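Local structure of nitroalkane oxidase (3MKH) at residues 115-120 and 252-257; 119-124 and 182-187. The protein oxidises nitroalkanes, preferably longer ones, to aldehydes or ketones with FAD and molecular oxygen, releasing nitrite and hydrogen peroxide after removal of a substrate proton. All coordinates share one frame; numbering follows the deposited sequence.

How the contacts relate
Both contacts fasten the chain that leaves the N-terminal helical part of this acyl-CoA dehydrogenase fold onto the middle beta domain. Their centres lie about 9 Å apart, on the same side of the chain's centre, and they share Ala119 and Pro120. In contact 1 the short helix 115-118 meets residues 252-257, which lead into a strand pairing with 206-212. Contact 2 comes next, where the following loop packs on the start of strand 184-191. Strands 255-257 and 184-191 belong to the same mixed sheet, both pairing with 206-212, and the two contacts touch where Phe117 O approaches Leu184 CD2 at 3.8 Å. The linker is thus anchored twice before it enters strand 130-133, whose neighbourhood binds FAD.

Contact 1. Residues 115-120 and 252-257; sequences AEFLAP and TKNVLC
The ring of Phe117 presents its edge to the side-chain amide of Asn254, whose plane stands almost perpendicular to it, 87° away; the ring atom CZ comes within 3.8 Å of Asn254 CG. The contact joins the short helix 115-118, at the end of the N-terminal helical part of an acyl-CoA dehydrogenase fold, to the 3-10 turn 252-254 of the middle beta domain. Lys253 O lies obliquely to the ring, 4.2 Å from Phe117 CE1. Leu210 and Thr212 of strand 206-212 also touch Phe117, so the buried ring contacts both the turn and the sheet. The backbone of Asn254 is hydrogen-bonded to Leu210, which ties the turn to that same strand.

On the exposed flank Glu116 and Lys253 form a salt bridge, their side chains crossing at about a right angle. Glu116 CG stands between the backbone N and the carbonyl carbon (chi1 57°), and the extended chain beyond it carries the carboxylate toward the turn. Lys253, equally stretched out, lays its CD 3.4 Å from Glu116 OE2. Lys253 NZ also makes a weak hydrogen bond to Glu116 OE1, 3.5 Å away. The main bond, Lys253 NZ to Glu116 OE2 at 3.0 Å, arrives on the syn side, 22° out of the carboxylate plane.

Contact 2. Residues 119-124 and 182-187; sequences APFLSG and CDLACV
Phe121 packs its outer ring atoms against Leu184, whose CB spans Phe121 CE2 and CZ at 3.7 Å from each. This apolar contact seats the loop after helix 115-118 on the first residue of strand 184-191, in the middle beta domain of the acyl-CoA dehydrogenase fold. The leucine approaches the ring obliquely, and Leu184 CD2 adds a contact to Phe121 CE2 at 3.8 Å. With CG anti to the backbone N (chi1 -176°), Leu184 brings this one methyl of its branched end to the ring beside CB. A lighter touch comes from Asp183, whose CB is 4.1 Å from Phe121 CZ; the carboxylate plane is turned 77° from that of the ring.

Around this first shell, Thr99 and Leu103 of helix 90-109 also pack on Phe121 and Ile106 on Leu184, so the aromatic ring is buried against that helix and the sheet. Backbone hydrogen bonds from Leu184 to Leu129 and Ser131 position the strand, as part of its parallel pairing with strand 130-133, where the side chain of the FAD-binding Val133 lies about 9 Å from that of Leu184. Within the loop, residues 119-122 form a type I beta turn, closed by a hydrogen bond from Leu122 N to Ala119 O at 3.1 Å. Just before the strand begins, Asp183 OD2 accepts a hydrogen bond from Leu129 N.

Contact 1. Residues 115-120 and 252-257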
loop_
_atom_site.group_PDB
_atom_site.type_symbol
_atom_site.label_atom_id
_atom_site.label_comp_id
_atom_site.label_asym_id
_atom_site.label_seq_id
_atom_site.Cartn_x
_atom_site.Cartn_y
_atom_site.Cartn_z
ATOM N N ALA A 115 32.755 24.339 -27.825
ATOM C CA ALA A 115 33.819 23.391 -27.516
ATOM C C ALA A 115 34.739 23.969 -26.455
ATOM O O ALA A 115 35.236 23.237 -25.593
ATOM C CB ALA A 115 34.605 23.027 -28.775
ATOM N N GLU A 116 34.965 25.281 -26.511
ATOM C CA GLU A 116 35.839 25.923 -25.533
ATOM C C GLU A 116 35.314 25.783 -24.099
ATOM O O GLU A 116 36.098 25.812 -23.146
ATOM C CB GLU A 116 36.061 27.404 -25.859
ATOM C CG GLU A 116 34.786 28.233 -25.960
ATOM C CD GLU A 116 35.065 29.735 -25.999
ATOM O OE1 GLU A 116 35.789 30.227 -25.110
ATOM O OE2 GLU A 116 34.559 30.421 -26.912
ATOM N N PHE A 117 33.997 25.649 -23.947
ATOM C CA PHE A 117 33.407 25.590 -22.607
ATOM C C PHE A 117 33.635 24.231 -21.971
ATOM O O PHE A 117 33.728 24.119 -20.749
ATOM C CB PHE A 117 31.906 25.876 -22.640
ATOM C CG PHE A 117 31.563 27.281 -23.018
ATOM C CD1 PHE A 117 31.325 27.616 -24.344
ATOM C CD2 PHE A 117 31.470 28.272 -22.047
ATOM C CE1 PHE A 117 31.004 28.919 -24.707
ATOM C CE2 PHE A 117 31.142 29.577 -22.400
ATOM C CZ PHE A 117 30.909 29.897 -23.742
ATOM N N LEU A 118 33.718 23.207 -22.818
ATOM C CA LEU A 118 33.889 21.836 -22.380
ATOM C C LEU A 118 35.343 21.523 -22.054
ATOM O O LEU A 118 35.631 20.571 -21.333
ATOM C CB LEU A 118 33.414 20.891 -23.481
ATOM C CG LEU A 118 32.286 19.906 -23.212
ATOM C CD1 LEU A 118 31.301 20.451 -22.191
ATOM C CD2 LEU A 118 31.592 19.524 -24.531
ATOM N N ALA A 119 36.261 22.320 -22.587
ATOM C CA ALA A 119 37.690 22.020 -22.466
ATOM C C ALA A 119 38.171 21.672 -21.046
ATOM O O ALA A 119 38.922 20.701 -20.865
ATOM C CB ALA A 119 38.530 23.148 -23.054
ATOM N N PRO A 120 37.768 22.468 -20.040
ATOM C CA PRO A 120 38.241 22.182 -18.677
ATOM C C PRO A 120 37.834 20.795 -18.173
ATOM O O PRO A 120 38.498 20.256 -17.285
ATOM C CB PRO A 120 37.568 23.273 -17.840
ATOM C CG PRO A 120 37.367 24.402 -18.804
ATOM C CD PRO A 120 37.005 23.725 -20.102
ATOM N N THR A 252 27.086 36.417 -26.946
ATOM C CA THR A 252 26.073 35.590 -27.578
ATOM C C THR A 252 26.540 34.150 -27.782
ATOM O O THR A 252 25.721 33.241 -27.883
ATOM C CB THR A 252 25.599 36.202 -28.910
ATOM O OG1 THR A 252 26.729 36.388 -29.767
ATOM C CG2 THR A 252 24.918 37.545 -28.663
ATOM N N LYS A 253 27.848 33.927 -27.827
ATOM C CA LYS A 253 28.344 32.552 -27.907
ATOM C C LYS A 253 27.872 31.716 -26.710
ATOM O O LYS A 253 27.783 30.492 -26.807
ATOM C CB LYS A 253 29.871 32.499 -28.018
ATOM C CG LYS A 253 30.625 33.021 -26.815
ATOM C CD LYS A 253 32.124 32.857 -27.001
ATOM C CE LYS A 253 32.890 33.378 -25.807
ATOM N NZ LYS A 253 34.355 33.293 -25.991
ATOM N N ASN A 254 27.570 32.379 -25.589
ATOM C CA ASN A 254 27.152 31.675 -24.368
ATOM C C ASN A 254 25.761 31.056 -24.465
ATOM O O ASN A 254 25.388 30.212 -23.638
ATOM C CB ASN A 254 27.201 32.596 -23.138
ATOM C CG ASN A 254 28.583 32.681 -22.507
ATOM O OD1 ASN A 254 28.737 32.525 -21.286
ATOM N ND2 ASN A 254 29.583 32.957 -23.313
ATOM N N VAL A 255 24.967 31.496 -25.438
ATOM C CA VAL A 255 23.630 30.934 -25.598
ATOM C C VAL A 255 23.723 29.500 -26.126
ATOM O O VAL A 255 24.293 29.261 -27.195
ATOM C CB VAL A 255 22.755 31.767 -26.539
ATOM C CG1 VAL A 255 21.419 31.076 -26.749
ATOM C CG2 VAL A 255 22.558 33.180 -25.985
ATOM N N LEU A 256 23.186 28.550 -25.361
ATOM C CA LEU A 256 23.193 27.145 -25.760
ATOM C C LEU A 256 21.905 26.785 -26.476
ATOM O O LEU A 256 21.933 26.169 -27.541
ATOM C CB LEU A 256 23.392 26.219 -24.550
ATOM C CG LEU A 256 23.333 24.711 -24.850
ATOM C CD1 LEU A 256 24.545 24.261 -25.658
ATOM C CD2 LEU A 256 23.231 23.872 -23.542
ATOM N N CYS A 257 20.776 27.152 -25.882
ATOM C CA CYS A 257 19.482 26.988 -26.534
ATOM C C CYS A 257 18.788 28.321 -26.618
ATOM O O CYS A 257 18.469 28.918 -25.589
ATOM C CB CYS A 257 18.583 26.013 -25.772
ATOM S SG CYS A 257 19.377 24.421 -25.471
#

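Contact 2. Residues 119-124 and 182-187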
loop_
_atom_site.group_PDB
_atom_site.type_symbol
_atom_site.label_atom_id
_atom_site.label_comp_id
_atom_site.label_asym_id
_atom_site.label_seq_id
_atom_site.Cartn_x
_atom_site.Cartn_y
_atom_site.Cartn_z
ATOM N N ALA A 119 36.261 22.320 -22.587
ATOM C CA ALA A 119 37.690 22.020 -22.466
ATOM C C ALA A 119 38.171 21.672 -21.046
ATOM O O ALA A 119 38.922 20.701 -20.865
ATOM C CB ALA A 119 38.530 23.148 -23.054
ATOM N N PRO A 120 37.768 22.468 -20.040
ATOM C CA PRO A 120 38.241 22.182 -18.677
ATOM C C PRO A 120 37.834 20.795 -18.173
ATOM O O PRO A 120 38.498 20.256 -17.285
ATOM C CB PRO A 120 37.568 23.273 -17.840
ATOM C CG PRO A 120 37.367 24.402 -18.804
ATOM C CD PRO A 120 37.005 23.725 -20.102
ATOM N N PHE A 121 36.758 20.236 -18.717
ATOM C CA PHE A 121 36.207 18.973 -18.212
ATOM C C PHE A 121 36.803 17.771 -18.922
ATOM O O PHE A 121 36.483 16.625 -18.604
ATOM C CB PHE A 121 34.681 18.960 -18.374
ATOM C CG PHE A 121 33.987 20.015 -17.564
ATOM C CD1 PHE A 121 33.537 19.733 -16.280
ATOM C CD2 PHE A 121 33.811 21.295 -18.070
ATOM C CE1 PHE A 121 32.911 20.707 -15.510
ATOM C CE2 PHE A 121 33.180 22.282 -17.311
ATOM C CZ PHE A 121 32.736 21.989 -16.024
ATOM N N LEU A 122 37.663 18.044 -19.897
ATOM C CA LEU A 122 38.249 16.991 -20.729
ATOM C C LEU A 122 39.750 16.797 -20.474
ATOM O O LEU A 122 40.379 15.919 -21.073
ATOM C CB LEU A 122 38.001 17.305 -22.216
ATOM C CG LEU A 122 36.554 17.102 -22.672
ATOM C CD1 LEU A 122 36.221 17.835 -23.989
ATOM C CD2 LEU A 122 36.241 15.618 -22.775
ATOM N N SER A 123 40.317 17.605 -19.577
ATOM C CA SER A 123 41.752 17.555 -19.297
ATOM C C SER A 123 42.207 16.369 -18.427
ATOM O O SER A 123 43.380 16.009 -18.431
ATOM C CB SER A 123 42.183 18.845 -18.609
ATOM O OG SER A 123 41.630 18.901 -17.299
ATOM N N GLY A 124 41.293 15.772 -17.668
ATOM C CA GLY A 124 41.680 14.754 -16.702
ATOM C C GLY A 124 42.377 15.312 -15.465
ATOM O O GLY A 124 42.942 14.563 -14.665
ATOM N N CYS A 182 30.338 28.193 -9.865
ATOM C CA CYS A 182 31.024 27.017 -10.390
ATOM C C CYS A 182 31.660 27.316 -11.759
ATOM O O CYS A 182 31.457 28.393 -12.327
ATOM C CB CYS A 182 30.055 25.832 -10.476
ATOM S SG CYS A 182 28.819 25.979 -11.803
ATOM N N ASP A 183 32.421 26.360 -12.285
ATOM C CA ASP A 183 33.071 26.517 -13.595
ATOM C C ASP A 183 32.105 26.682 -14.758
ATOM O O ASP A 183 32.336 27.500 -15.651
ATOM C CB ASP A 183 33.976 25.317 -13.880
ATOM C CG ASP A 183 35.000 25.090 -12.781
ATOM O OD1 ASP A 183 36.186 25.412 -13.001
ATOM O OD2 ASP A 183 34.619 24.586 -11.700
ATOM N N LEU A 184 31.036 25.888 -14.773
ATOM C CA LEU A 184 30.133 25.906 -15.919
ATOM C C LEU A 184 28.695 25.656 -15.488
ATOM O O LEU A 184 28.351 24.557 -15.079
ATOM C CB LEU A 184 30.558 24.844 -16.936
ATOM C CG LEU A 184 29.743 24.833 -18.225
ATOM C CD1 LEU A 184 29.800 26.218 -18.844
ATOM C CD2 LEU A 184 30.290 23.780 -19.201
ATOM N N ALA A 185 27.855 26.679 -15.572
ATOM C CA ALA A 185 26.449 26.540 -15.202
ATOM C C ALA A 185 25.588 26.620 -16.458
ATOM O O ALA A 185 25.768 27.531 -17.266
ATOM C CB ALA A 185 26.047 27.646 -14.211
ATOM N N CYS A 186 24.673 25.667 -16.634
ATOM C CA CYS A 186 23.656 25.777 -17.684
ATOM C C CYS A 186 22.405 26.401 -17.071
ATOM O O CYS A 186 21.662 25.725 -16.356
ATOM C CB CYS A 186 23.321 24.407 -18.270
ATOM S SG CYS A 186 24.674 23.707 -19.256
ATOM N N VAL A 187 22.181 27.687 -17.339
ATOM C CA VAL A 187 21.116 28.414 -16.655
ATOM C C VAL A 187 19.867 28.415 -17.506
ATOM O O VAL A 187 19.849 28.939 -18.633
ATOM C CB VAL A 187 21.526 29.845 -16.290
ATOM C CG1 VAL A 187 20.386 30.567 -15.530
ATOM C CG2 VAL A 187 22.786 29.812 -15.445
#